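Local coordinates for protein putative Chlorite dismutase TA0507 (Thermoplasma acidophilum, PDB 3DTZ) that is of unknown function but belongs to the chlorite dismutase family and, like its relatives, may bind heme and act as an oxidoreductase, at residues D[63-68]-D[84-89]; D[132-137]-D[178-183]; D[139-144]-D[196-201]; D[22-27]-D[114-119]. All coordinates share one frame; numbering follows the deposited sequence.

How the contacts relate
Contact 4 opens the series at the N terminus, where 22-27 leads into strand 25-33, and closes at 114-119, at the end of strand 106-116. The span between them contains contact 1, which closes the short hairpin of strands 64-72 and 79-85; S85 O bonds to Y25 N where the two contacts meet. Contacts 2 and 3 come after contact 4 has closed and cross each other: 132-137 and 139-144 come first, then their partners 178-183 and 196-201 in the same order. L137 N bonds to E199 OE1 between them. T183 O to D117 N ties contact 2 back to contact 4. All four contacts reach one curled antiparallel sheet.

Contact 1: D[63-68]-D[84-89]; sequences GYINFH and SSRNPD
A chi1 of -179° in S85 turns OG away from its own N and onto G63 O, while N66 swings CG between its own backbone N and carbonyl carbon (chi1 72°), which carries OD1 to the hydroxyl of S84. The S84 OG to N66 OD1 bond is short, 2.5 Å, and the donor lies a little out of the amide carbonyl plane. S84 OG is also bonded to Y116 OH and T26 OG1, so this small polar group links the hairpin to the next strands of the sheet. S85 OG donates to G63 O over 2.7 Å, coming from above the carbonyl plane. S85 OG in turn accepts from N87 N at 2.9 Å, an ST turn. A water adds a second donor to G63 O and accepts from R86 N. The backbones are linked by I65 N to S84 O (2.8 Å) and by a longer bond, S84 N to N66 O, at this open end of the 64-72/79-85 hairpin. I65 CD1 lies loosely beside R86 NH1 in one of two conformers of the arginine, whose guanidinium there forms a salt bridge to E129. Beyond the turn, N87 OD1 accepts from D89 N as N-cap of helix 88-102. Each serine hydroxyl thus serves more than one partner, which should fix its rotation, and the exit from the strand into the helix is probably shaped by side-chain-to-backbone bonds of S85 and N87.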
loop_
_atom_site.group_PDB
_atom_site.type_symbol
_atom_site.label_atom_id
_atom_site.label_comp_id
_atom_site.label_asym_id
_atom_site.label_seq_id
_atom_site.Cartn_x
_atom_site.Cartn_y
_atom_site.Cartn_z
ATOM N N GLY D 63 -25.352 27.370 -7.051
ATOM C CA GLY D 63 -23.906 27.451 -6.862
ATOM C C GLY D 63 -23.123 26.275 -7.446
ATOM O O GLY D 63 -21.909 26.394 -7.654
ATOM N N TYR D 64 -23.794 25.146 -7.685
ATOM C CA TYR D 64 -23.135 24.013 -8.353
ATOM C C TYR D 64 -23.230 24.182 -9.857
ATOM O O TYR D 64 -24.321 24.147 -10.428
ATOM C CB TYR D 64 -23.682 22.654 -7.911
ATOM C CG TYR D 64 -23.438 22.419 -6.432
ATOM C CD1 TYR D 64 -22.127 22.277 -5.934
ATOM C CD2 TYR D 64 -24.498 22.352 -5.541
ATOM C CE1 TYR D 64 -21.901 22.065 -4.571
ATOM C CE2 TYR D 64 -24.291 22.160 -4.193
ATOM C CZ TYR D 64 -22.999 22.020 -3.706
ATOM O OH TYR D 64 -22.816 21.853 -2.355
ATOM N N ILE D 65 -22.066 24.349 -10.476
ATOM C CA ILE D 65 -21.961 24.564 -11.918
ATOM C C ILE D 65 -22.299 23.282 -12.710
ATOM O O ILE D 65 -23.051 23.330 -13.711
ATOM C CB ILE D 65 -20.574 25.143 -12.276
ATOM C CG1 ILE D 65 -20.432 26.532 -11.595
ATOM C CG2 ILE D 65 -20.375 25.183 -13.831
ATOM C CD1 ILE D 65 -19.019 27.173 -11.646
ATOM N N ASN D 66 -21.789 22.140 -12.231
ATOM C CA ASN D 66 -22.150 20.847 -12.797
ATOM C C ASN D 66 -22.153 19.771 -11.716
ATOM O O ASN D 66 -21.572 19.950 -10.618
ATOM C CB ASN D 66 -21.262 20.462 -14.027
ATOM C CG ASN D 66 -19.835 20.090 -13.650
ATOM O OD1 ASN D 66 -19.295 20.547 -12.641
ATOM N ND2 ASN D 66 -19.221 19.233 -14.459
ATOM N N PHE D 67 -22.869 18.689 -12.032
ATOM C CA PHE D 67 -22.841 17.476 -11.200
ATOM C C PHE D 67 -23.220 16.326 -12.117
ATOM O O PHE D 67 -24.304 16.323 -12.726
ATOM C CB PHE D 67 -23.853 17.548 -10.049
ATOM C CG PHE D 67 -24.038 16.231 -9.364
ATOM C CD1 PHE D 67 -22.998 15.706 -8.595
ATOM C CD2 PHE D 67 -25.189 15.481 -9.562
ATOM C CE1 PHE D 67 -23.122 14.448 -7.961
ATOM C CE2 PHE D 67 -25.337 14.221 -8.935
ATOM C CZ PHE D 67 -24.313 13.718 -8.145
ATOM N N HIS D 68 -22.317 15.365 -12.248
ATOM C CA HIS D 68 -22.577 14.194 -13.094
ATOM C C HIS D 68 -22.183 12.917 -12.338
ATOM O O HIS D 68 -21.228 12.928 -11.573
ATOM C CB HIS D 68 -21.801 14.288 -14.412
ATOM C CG HIS D 68 -22.086 15.544 -15.187
ATOM N ND1 HIS D 68 -23.351 15.873 -15.621
ATOM C CD2 HIS D 68 -21.269 16.533 -15.627
ATOM C CE1 HIS D 68 -23.311 17.036 -16.256
ATOM N NE2 HIS D 68 -22.060 17.459 -16.265
ATOM N N SER D 84 -18.647 20.788 -9.603
ATOM C CA SER D 84 -17.837 22.018 -9.636
ATOM C C SER D 84 -18.616 23.201 -9.058
ATOM O O SER D 84 -19.829 23.244 -9.177
ATOM C CB SER D 84 -17.400 22.343 -11.070
ATOM O OG SER D 84 -16.990 21.177 -11.779
ATOM N N SER D 85 -17.902 24.163 -8.468
ATOM C CA SER D 85 -18.510 25.378 -7.896
ATOM C C SER D 85 -17.420 26.415 -7.646
ATOM O O SER D 85 -16.297 26.052 -7.359
ATOM C CB SER D 85 -19.151 25.084 -6.530
ATOM O OG SER D 85 -19.763 26.273 -5.978
ATOM N N ARG D 86 -17.767 27.699 -7.742
ATOM C CA ARG D 86 -16.848 28.755 -7.328
ATOM C C ARG D 86 -16.798 28.883 -5.812
ATOM O O ARG D 86 -15.896 29.531 -5.284
ATOM C CB ARG D 86 -17.224 30.105 -7.964
ATOM C CG ARG D 86 -16.953 30.144 -9.456
ATOM C CD ARG D 86 -17.060 31.543 -10.047
ATOM N NE ARG D 86 -16.582 31.516 -11.429
ATOM C CZ ARG D 86 -17.337 31.277 -12.501
ATOM N NH1 ARG D 86 -18.649 31.069 -12.386
ATOM N NH2 ARG D 86 -16.772 31.264 -13.713
ATOM N N ASN D 87 -17.745 28.241 -5.124
ATOM C CA ASN D 87 -17.895 28.400 -3.658
ATOM C C ASN D 87 -17.249 27.236 -2.898
ATOM O O ASN D 87 -17.780 26.122 -2.909
ATOM C CB ASN D 87 -19.378 28.525 -3.265
ATOM C CG ASN D 87 -19.571 28.966 -1.805
ATOM O OD1 ASN D 87 -18.726 28.716 -0.948
ATOM N ND2 ASN D 87 -20.681 29.646 -1.536
ATOM N N PRO D 88 -16.131 27.501 -2.203
ATOM C CA PRO D 88 -15.422 26.424 -1.493
ATOM C C PRO D 88 -16.212 25.836 -0.314
ATOM O O PRO D 88 -15.981 24.689 0.065
ATOM C CB PRO D 88 -14.114 27.085 -1.041
ATOM C CG PRO D 88 -14.395 28.528 -0.994
ATOM C CD PRO D 88 -15.483 28.811 -2.019
ATOM N N ASP D 89 -17.153 26.617 0.219
ATOM C CA ASP D 89 -18.114 26.179 1.243
ATOM C C ASP D 89 -19.101 25.188 0.653
ATOM O O ASP D 89 -19.416 24.169 1.262
ATOM C CB ASP D 89 -18.834 27.413 1.848
ATOM C CG ASP D 89 -19.953 27.047 2.847
ATOM O OD1 ASP D 89 -19.696 26.267 3.794
ATOM O OD2 ASP D 89 -21.091 27.568 2.685
HETATM O O HOH W 1 -20.513 28.499 -8.420
#

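Contact 2: D[132-137]-D[178-183]; sequences LRLPPL and GIRSYT
The guanidinium of R180 is sandwiched between two leucines, L134 with CD1 over one face and L137 with CG over the other, each about 3.7 Å above the plane and offset toward the rim. At the edge, in the guanidinium plane, sits P135 O, which accepts from R180 NH2 over 2.8 Å, although the nitrogen lies well above the carbonyl plane. Bends at chi2 and chi3 (-149° and -92°) fold the arginine chain to bring its flat end into this slot. R180 NH2 also forms a salt bridge to E199 OE1, so NH2 is shared between a carboxylate and a backbone carbonyl. Replacing R180 by an alanine removes the guanidinium, and P135 O and E199 would probably lose this donor while a gap opens between L134 and L137. L137 also brings CD1 within 3.1 Å of G178 O. Farther along, L132 CD2 lies 3.7 Å from CE1 of the Y182 ring, and the two side chains meet at a slant; the phenol oxygen is bonded to S131 and E199. The segment 132-137 links helix 128-132 to strand 139-147 and lies against strand 180-185, with L132 also packing on strands 64-72 and 79-85.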
loop_
_atom_site.group_PDB
_atom_site.type_symbol
_atom_site.label_atom_id
_atom_site.label_comp_id
_atom_site.label_asym_id
_atom_site.label_seq_id
_atom_site.Cartn_x
_atom_site.Cartn_y
_atom_site.Cartn_z
ATOM N N LEU D 132 -18.508 23.407 -19.018
ATOM C CA LEU D 132 -19.035 22.649 -17.868
ATOM C C LEU D 132 -20.588 22.584 -17.885
ATOM O O LEU D 132 -21.179 21.615 -17.394
ATOM C CB LEU D 132 -18.549 23.240 -16.563
ATOM C CG LEU D 132 -17.082 23.197 -16.214
ATOM C CD1 LEU D 132 -16.854 23.796 -14.835
ATOM C CD2 LEU D 132 -16.618 21.727 -16.277
ATOM N N ARG D 133 -21.230 23.575 -18.484
ATOM C CA ARG D 133 -22.692 23.587 -18.559
ATOM C C ARG D 133 -23.288 22.837 -19.754
ATOM O O ARG D 133 -24.530 22.721 -19.882
ATOM C CB ARG D 133 -23.215 25.035 -18.482
ATOM C CG ARG D 133 -22.897 25.670 -17.112
ATOM C CD ARG D 133 -23.490 27.051 -16.986
ATOM N NE ARG D 133 -23.111 27.679 -15.711
ATOM C CZ ARG D 133 -23.774 27.514 -14.570
ATOM N NH1 ARG D 133 -24.843 26.742 -14.529
ATOM N NH2 ARG D 133 -23.383 28.149 -13.475
ATOM N N LEU D 134 -22.438 22.361 -20.661
ATOM C CA LEU D 134 -22.929 21.563 -21.800
ATOM C C LEU D 134 -23.380 20.173 -21.329
ATOM O O LEU D 134 -22.850 19.652 -20.353
ATOM C CB LEU D 134 -21.835 21.413 -22.858
ATOM C CG LEU D 134 -21.297 22.671 -23.545
ATOM C CD1 LEU D 134 -20.052 22.340 -24.360
ATOM C CD2 LEU D 134 -22.348 23.334 -24.439
ATOM N N PRO D 135 -24.349 19.565 -22.023
ATOM C CA PRO D 135 -24.702 18.198 -21.633
ATOM C C PRO D 135 -23.476 17.297 -21.756
ATOM O O PRO D 135 -22.744 17.409 -22.749
ATOM C CB PRO D 135 -25.771 17.797 -22.661
ATOM C CG PRO D 135 -26.328 19.087 -23.150
ATOM C CD PRO D 135 -25.161 20.047 -23.154
ATOM N N PRO D 136 -23.218 16.463 -20.735
ATOM C CA PRO D 136 -21.983 15.718 -20.720
ATOM C C PRO D 136 -21.882 14.666 -21.816
ATOM O O PRO D 136 -22.904 14.162 -22.297
ATOM C CB PRO D 136 -21.963 15.063 -19.314
ATOM C CG PRO D 136 -23.384 14.980 -18.934
ATOM C CD PRO D 136 -24.054 16.179 -19.550
ATOM N N LEU D 137 -20.643 14.348 -22.193
ATOM C CA LEU D 137 -20.353 13.277 -23.147
ATOM C C LEU D 137 -20.472 11.920 -22.439
ATOM O O LEU D 137 -20.586 11.864 -21.209
ATOM C CB LEU D 137 -18.965 13.469 -23.773
ATOM C CG LEU D 137 -18.775 14.817 -24.475
ATOM C CD1 LEU D 137 -17.501 14.793 -25.287
ATOM C CD2 LEU D 137 -19.982 15.174 -25.391
ATOM N N GLY D 178 -13.779 16.028 -30.680
ATOM C CA GLY D 178 -14.907 15.965 -29.765
ATOM C C GLY D 178 -14.569 15.768 -28.291
ATOM O O GLY D 178 -15.468 15.760 -27.457
ATOM N N ILE D 179 -13.290 15.635 -27.965
ATOM C CA ILE D 179 -12.871 15.549 -26.544
ATOM C C ILE D 179 -12.917 16.934 -25.844
ATOM O O ILE D 179 -12.499 17.953 -26.423
ATOM C CB ILE D 179 -11.460 14.920 -26.423
ATOM C CG1 ILE D 179 -11.497 13.475 -26.951
ATOM C CG2 ILE D 179 -10.907 15.034 -24.970
ATOM C CD1 ILE D 179 -10.136 12.839 -27.247
ATOM N N ARG D 180 -13.427 16.980 -24.617
ATOM C CA ARG D 180 -13.366 18.202 -23.816
ATOM C C ARG D 180 -12.352 17.972 -22.737
ATOM O O ARG D 180 -12.509 17.053 -21.943
ATOM C CB ARG D 180 -14.708 18.564 -23.183
ATOM C CG ARG D 180 -15.784 18.541 -24.229
ATOM C CD ARG D 180 -16.865 19.513 -23.948
ATOM N NE ARG D 180 -17.953 18.930 -23.193
ATOM C CZ ARG D 180 -19.127 18.561 -23.715
ATOM N NH1 ARG D 180 -19.379 18.673 -25.002
ATOM N NH2 ARG D 180 -20.044 18.064 -22.924
ATOM N N SER D 181 -11.349 18.848 -22.705
ATOM C CA SER D 181 -10.211 18.699 -21.799
ATOM C C SER D 181 -10.196 19.775 -20.724
ATOM O O SER D 181 -10.400 20.958 -21.022
ATOM C CB SER D 181 -8.917 18.774 -22.607
ATOM O OG SER D 181 -7.787 18.680 -21.767
ATOM N N TYR D 182 -9.922 19.363 -19.478
ATOM C CA TYR D 182 -9.805 20.295 -18.370
ATOM C C TYR D 182 -8.569 19.970 -17.526
ATOM O O TYR D 182 -8.439 18.844 -17.008
ATOM C CB TYR D 182 -11.040 20.225 -17.469
ATOM C CG TYR D 182 -12.371 20.304 -18.167
ATOM C CD1 TYR D 182 -12.967 21.539 -18.448
ATOM C CD2 TYR D 182 -13.060 19.149 -18.507
ATOM C CE1 TYR D 182 -14.217 21.609 -19.074
ATOM C CE2 TYR D 182 -14.310 19.215 -19.132
ATOM C CZ TYR D 182 -14.869 20.447 -19.410
ATOM O OH TYR D 182 -16.088 20.483 -20.035
ATOM N N THR D 183 -7.689 20.953 -17.394
ATOM C CA THR D 183 -6.549 20.865 -16.499
ATOM C C THR D 183 -6.910 21.590 -15.212
ATOM O O THR D 183 -7.424 22.728 -15.235
ATOM C CB THR D 183 -5.284 21.514 -17.116
ATOM O OG1 THR D 183 -4.900 20.773 -18.286
ATOM C CG2 THR D 183 -4.145 21.468 -16.124
#

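Contact 3: D[139-144]-D[196-201]; sequences YFVAYP and VLYEIP
A142 CB and L197 CD2 press together at 3.5 Å, tighter than usual for carbons, and the F140 ring lies alongside L197 with CZ 4.1 Å from the same methyl. On the opposite face of the sheet V141 CG2 meets I200 CD1 at 3.8 Å. Beside them the Y198 ring brings CE2 to 3.9 Å from Y143 CE1, Y143 having CG between its backbone N and carbonyl carbon (chi1 50°). A serine in place of Y198 would probably open a gap beside V141 and Y143 and leave W206 of helix 203-213 without its ring neighbour. The strands run antiparallel, 163° apart, as neighbours in a ferredoxin-like half of the chlorite dismutase fold. Six backbone bonds tie them, among them Y198 N to V141 O, 2.8 Å. At the end the Y139 ring turns its edge to P201 O, 3.4 Å from CE2, and packs on P88 of the third subunit. E199 lies on the F140 and L197 face, where its OE1 takes L137 N as well as the R180 guanidinium.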
loop_
_atom_site.group_PDB
_atom_site.type_symbol
_atom_site.label_atom_id
_atom_site.label_comp_id
_atom_site.label_asym_id
_atom_site.label_seq_id
_atom_site.Cartn_x
_atom_site.Cartn_y
_atom_site.Cartn_z
ATOM N N TYR D 139 -18.534 9.361 -21.872
ATOM C CA TYR D 139 -17.458 8.858 -21.007
ATOM C C TYR D 139 -16.688 9.986 -20.319
ATOM O O TYR D 139 -16.692 11.135 -20.776
ATOM C CB TYR D 139 -16.451 8.001 -21.791
ATOM C CG TYR D 139 -17.088 6.874 -22.533
ATOM C CD1 TYR D 139 -17.445 5.698 -21.870
ATOM C CD2 TYR D 139 -17.358 6.991 -23.895
ATOM C CE1 TYR D 139 -18.067 4.637 -22.571
ATOM C CE2 TYR D 139 -17.942 5.958 -24.602
ATOM C CZ TYR D 139 -18.303 4.793 -23.941
ATOM O OH TYR D 139 -18.900 3.788 -24.667
ATOM N N PHE D 140 -16.011 9.623 -19.238
ATOM C CA PHE D 140 -15.278 10.571 -18.400
ATOM C C PHE D 140 -13.979 9.884 -17.991
ATOM O O PHE D 140 -13.991 8.692 -17.631
ATOM C CB PHE D 140 -16.118 10.842 -17.159
ATOM C CG PHE D 140 -15.523 11.824 -16.181
ATOM C CD1 PHE D 140 -15.301 13.159 -16.530
ATOM C CD2 PHE D 140 -15.233 11.425 -14.899
ATOM C CE1 PHE D 140 -14.760 14.084 -15.611
ATOM C CE2 PHE D 140 -14.725 12.352 -13.970
ATOM C CZ PHE D 140 -14.499 13.672 -14.327
ATOM N N VAL D 141 -12.881 10.631 -18.031
ATOM C CA VAL D 141 -11.587 10.119 -17.568
ATOM C C VAL D 141 -11.064 11.147 -16.595
ATOM O O VAL D 141 -11.083 12.330 -16.891
ATOM C CB VAL D 141 -10.563 9.976 -18.718
ATOM C CG1 VAL D 141 -9.141 9.659 -18.199
ATOM C CG2 VAL D 141 -11.033 8.919 -19.729
ATOM N N ALA D 142 -10.579 10.690 -15.444
ATOM C CA ALA D 142 -9.962 11.593 -14.486
ATOM C C ALA D 142 -8.704 10.926 -13.950
ATOM O O ALA D 142 -8.707 9.728 -13.659
ATOM C CB ALA D 142 -10.917 11.886 -13.331
ATOM N N TYR D 143 -7.631 11.680 -13.817
ATOM C CA TYR D 143 -6.544 11.150 -13.000
ATOM C C TYR D 143 -5.672 12.240 -12.418
ATOM O O TYR D 143 -5.540 13.316 -13.033
ATOM C CB TYR D 143 -5.687 10.161 -13.792
ATOM C CG TYR D 143 -5.243 10.671 -15.122
ATOM C CD1 TYR D 143 -6.074 10.527 -16.233
ATOM C CD2 TYR D 143 -3.979 11.257 -15.296
ATOM C CE1 TYR D 143 -5.691 10.964 -17.471
ATOM C CE2 TYR D 143 -3.583 11.718 -16.567
ATOM C CZ TYR D 143 -4.463 11.552 -17.638
ATOM O OH TYR D 143 -4.152 11.975 -18.916
ATOM N N PRO D 144 -5.038 11.935 -11.268
ATOM C CA PRO D 144 -4.014 12.828 -10.755
ATOM C C PRO D 144 -2.770 12.764 -11.617
ATOM O O PRO D 144 -2.521 11.747 -12.274
ATOM C CB PRO D 144 -3.705 12.292 -9.346
ATOM C CG PRO D 144 -4.454 11.047 -9.152
ATOM C CD PRO D 144 -5.208 10.722 -10.441
ATOM N N VAL D 196 -6.307 15.936 -14.036
ATOM C CA VAL D 196 -6.704 16.239 -15.412
ATOM C C VAL D 196 -7.994 15.477 -15.701
ATOM O O VAL D 196 -8.108 14.287 -15.348
ATOM C CB VAL D 196 -5.607 15.920 -16.440
ATOM C CG1 VAL D 196 -5.907 16.634 -17.692
ATOM C CG2 VAL D 196 -4.237 16.463 -15.950
ATOM N N LEU D 197 -8.980 16.189 -16.235
ATOM C CA LEU D 197 -10.316 15.626 -16.484
ATOM C C LEU D 197 -10.640 15.701 -17.980
ATOM O O LEU D 197 -10.363 16.719 -18.630
ATOM C CB LEU D 197 -11.375 16.426 -15.710
ATOM C CG LEU D 197 -11.080 16.674 -14.230
ATOM C CD1 LEU D 197 -12.132 17.562 -13.602
ATOM C CD2 LEU D 197 -10.907 15.357 -13.464
ATOM N N TYR D 198 -11.297 14.663 -18.501
ATOM C CA TYR D 198 -11.700 14.635 -19.912
ATOM C C TYR D 198 -13.106 14.093 -20.034
ATOM O O TYR D 198 -13.422 13.093 -19.405
ATOM C CB TYR D 198 -10.807 13.728 -20.729
ATOM C CG TYR D 198 -9.370 14.121 -20.585
ATOM C CD1 TYR D 198 -8.839 15.126 -21.399
ATOM C CD2 TYR D 198 -8.579 13.563 -19.583
ATOM C CE1 TYR D 198 -7.524 15.524 -21.256
ATOM C CE2 TYR D 198 -7.241 13.960 -19.424
ATOM C CZ TYR D 198 -6.737 14.938 -20.272
ATOM O OH TYR D 198 -5.441 15.378 -20.132
ATOM N N GLU D 199 -13.916 14.758 -20.844
ATOM C CA GLU D 199 -15.156 14.169 -21.327
ATOM C C GLU D 199 -14.846 13.657 -22.735
ATOM O O GLU D 199 -14.328 14.395 -23.585
ATOM C CB GLU D 199 -16.280 15.195 -21.405
ATOM C CG GLU D 199 -16.692 15.757 -20.063
ATOM C CD GLU D 199 -17.870 16.677 -20.233
ATOM O OE1 GLU D 199 -18.928 16.183 -20.698
ATOM O OE2 GLU D 199 -17.737 17.880 -19.919
ATOM N N ILE D 200 -15.138 12.387 -22.975
ATOM C CA ILE D 200 -14.735 11.781 -24.243
ATOM C C ILE D 200 -15.888 10.991 -24.866
ATOM O O ILE D 200 -16.708 10.440 -24.138
ATOM C CB ILE D 200 -13.499 10.847 -24.075
ATOM C CG1 ILE D 200 -13.838 9.635 -23.228
ATOM C CG2 ILE D 200 -12.301 11.627 -23.493
ATOM C CD1 ILE D 200 -12.695 8.588 -23.110
ATOM N N PRO D 201 -15.981 11.006 -26.206
ATOM C CA PRO D 201 -17.000 10.173 -26.882
ATOM C C PRO D 201 -16.643 8.694 -27.105
ATOM O O PRO D 201 -17.546 7.900 -27.357
ATOM C CB PRO D 201 -17.190 10.874 -28.226
ATOM C CG PRO D 201 -15.847 11.570 -28.503
ATOM C CD PRO D 201 -15.266 11.909 -27.136
#

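Contact 4: D[22-27]-D[114-119]; sequences TEIYTS and SIYDES
The methyl CG2 of T26 overlaps the Y116 ring, resting over one face 4.0 Å from the centroid in a CH-pi contact, while the threonine side chain stands roughly perpendicular to the tyrosine's. With OG1 turned away from the backbone N (chi1 -172°) to meet Y83 O, CG2 is left between N and the carbonyl carbon, facing the ring. I24 CG2 touches the same ring at CD2, 3.5 Å away. On the other face of the sheet Y25 and I115 run alongside each other, with Y25 CD1 to I115 CG1 at 3.7 Å; Y25 OH bonds to A204 N of the second subunit. Strands 25-33 and 106-116 are thus joined as an antiparallel pair within a ferredoxin-like half. Three backbone bonds hold them, such as Y116 N to I24 O at 2.9 Å. Next to this pairing, one water links I24 N, Y116 O and E118 OE2, and another joins T22 O to the same carboxylate oxygen. D117 OD1 caps the turn into helix 119-122, accepting from S119 N at 3.0 Å and from S119 OG on the same face.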
loop_
_atom_site.group_PDB
_atom_site.type_symbol
_atom_site.label_atom_id
_atom_site.label_comp_id
_atom_site.label_asym_id
_atom_site.label_seq_id
_atom_site.Cartn_x
_atom_site.Cartn_y
_atom_site.Cartn_z
ATOM N N THR D 22 -13.875 34.090 -7.748
ATOM C CA THR D 22 -13.798 33.959 -9.243
ATOM C C THR D 22 -13.337 32.555 -9.698
ATOM O O THR D 22 -13.861 32.040 -10.675
ATOM C CB THR D 22 -12.946 35.091 -9.900
ATOM O OG1 THR D 22 -13.227 35.179 -11.310
ATOM C CG2 THR D 22 -11.432 34.900 -9.680
ATOM N N GLU D 23 -12.401 31.924 -8.982
ATOM C CA GLU D 23 -11.861 30.627 -9.433
ATOM C C GLU D 23 -12.924 29.559 -9.334
ATOM O O GLU D 23 -13.828 29.668 -8.509
ATOM C CB GLU D 23 -10.650 30.174 -8.586
ATOM C CG GLU D 23 -9.493 31.128 -8.566
ATOM C CD GLU D 23 -9.575 32.130 -7.410
ATOM O OE1 GLU D 23 -10.666 32.349 -6.836
ATOM O OE2 GLU D 23 -8.514 32.685 -7.058
ATOM N N ILE D 24 -12.796 28.499 -10.131
ATOM C CA ILE D 24 -13.790 27.429 -10.097
ATOM C C ILE D 24 -13.121 26.187 -9.500
ATOM O O ILE D 24 -12.085 25.748 -10.008
ATOM C CB ILE D 24 -14.356 27.094 -11.494
ATOM C CG1 ILE D 24 -14.896 28.353 -12.215
ATOM C CG2 ILE D 24 -15.470 25.998 -11.358
ATOM C CD1 ILE D 24 -15.297 28.128 -13.671
ATOM N N TYR D 25 -13.717 25.627 -8.434
ATOM C CA TYR D 25 -13.209 24.404 -7.776
ATOM C C TYR D 25 -13.917 23.194 -8.345
ATOM O O TYR D 25 -15.044 23.290 -8.823
ATOM C CB TYR D 25 -13.499 24.429 -6.272
ATOM C CG TYR D 25 -12.783 25.539 -5.543
ATOM C CD1 TYR D 25 -11.512 25.330 -5.006
ATOM C CD2 TYR D 25 -13.385 26.800 -5.376
ATOM C CE1 TYR D 25 -10.837 26.365 -4.324
ATOM C CE2 TYR D 25 -12.732 27.833 -4.719
ATOM C CZ TYR D 25 -11.460 27.610 -4.191
ATOM O OH TYR D 25 -10.812 28.619 -3.525
ATOM N N THR D 26 -13.256 22.051 -8.322
ATOM C CA THR D 26 -13.920 20.812 -8.730
ATOM C C THR D 26 -13.461 19.644 -7.861
ATOM O O THR D 26 -12.346 19.653 -7.315
ATOM C CB THR D 26 -13.727 20.516 -10.226
ATOM O OG1 THR D 26 -14.555 19.406 -10.603
ATOM C CG2 THR D 26 -12.226 20.235 -10.560
ATOM N N SER D 27 -14.337 18.638 -7.749
ATOM C CA SER D 27 -13.973 17.415 -7.038
ATOM C C SER D 27 -14.414 16.211 -7.830
ATOM O O SER D 27 -15.453 16.245 -8.495
ATOM C CB SER D 27 -14.625 17.377 -5.655
ATOM O OG SER D 27 -13.902 18.181 -4.734
ATOM N N SER D 114 -9.561 20.366 -6.508
ATOM C CA SER D 114 -8.602 21.070 -7.344
ATOM C C SER D 114 -9.301 22.280 -7.978
ATOM O O SER D 114 -10.524 22.466 -7.808
ATOM C CB SER D 114 -8.053 20.142 -8.418
ATOM O OG SER D 114 -9.091 19.634 -9.227
ATOM N N ILE D 115 -8.529 23.078 -8.713
ATOM C CA ILE D 115 -9.028 24.356 -9.245
ATOM C C ILE D 115 -8.806 24.365 -10.741
ATOM O O ILE D 115 -7.696 24.130 -11.178
ATOM C CB ILE D 115 -8.230 25.531 -8.616
ATOM C CG1 ILE D 115 -8.478 25.592 -7.113
ATOM C CG2 ILE D 115 -8.634 26.873 -9.225
ATOM C CD1 ILE D 115 -7.165 25.688 -6.357
ATOM N N TYR D 116 -9.828 24.669 -11.536
ATOM C CA TYR D 116 -9.646 24.684 -12.995
ATOM C C TYR D 116 -8.620 25.753 -13.442
ATOM O O TYR D 116 -8.667 26.893 -12.980
ATOM C CB TYR D 116 -10.981 24.997 -13.701
ATOM C CG TYR D 116 -11.977 23.867 -13.663
ATOM C CD1 TYR D 116 -11.880 22.783 -14.546
ATOM C CD2 TYR D 116 -13.022 23.884 -12.730
ATOM C CE1 TYR D 116 -12.833 21.718 -14.485
ATOM C CE2 TYR D 116 -13.978 22.860 -12.658
ATOM C CZ TYR D 116 -13.885 21.789 -13.542
ATOM O OH TYR D 116 -14.818 20.789 -13.455
ATOM N N ASP D 117 -7.719 25.370 -14.353
ATOM C CA ASP D 117 -6.899 26.325 -15.063
ATOM C C ASP D 117 -7.713 26.759 -16.296
ATOM O O ASP D 117 -7.881 25.989 -17.245
ATOM C CB ASP D 117 -5.575 25.675 -15.476
ATOM C CG ASP D 117 -4.695 26.605 -16.309
ATOM O OD1 ASP D 117 -5.072 27.782 -16.535
ATOM O OD2 ASP D 117 -3.610 26.136 -16.739
ATOM N N GLU D 118 -8.237 27.976 -16.276
ATOM C CA GLU D 118 -9.087 28.425 -17.411
ATOM C C GLU D 118 -8.289 29.007 -18.575
ATOM O O GLU D 118 -8.867 29.370 -19.604
ATOM C CB GLU D 118 -10.122 29.436 -16.931
ATOM C CG GLU D 118 -10.990 28.892 -15.799
ATOM C CD GLU D 118 -12.002 29.900 -15.272
ATOM O OE1 GLU D 118 -12.672 30.588 -16.087
ATOM O OE2 GLU D 118 -12.107 29.993 -14.027
ATOM N N SER D 119 -6.969 29.120 -18.436
ATOM C CA SER D 119 -6.201 29.808 -19.467
ATOM C C SER D 119 -6.302 29.195 -20.882
ATOM O O SER D 119 -6.380 29.960 -21.849
ATOM C CB SER D 119 -4.749 30.090 -19.040
ATOM O OG SER D 119 -4.028 28.890 -18.845
HETATM O O HOH W 2 -13.815 32.087 -13.505
HETATM O O HOH W 3 -10.661 28.525 -12.118
HETATM O O HOH W 4 -10.523 17.593 -8.267
#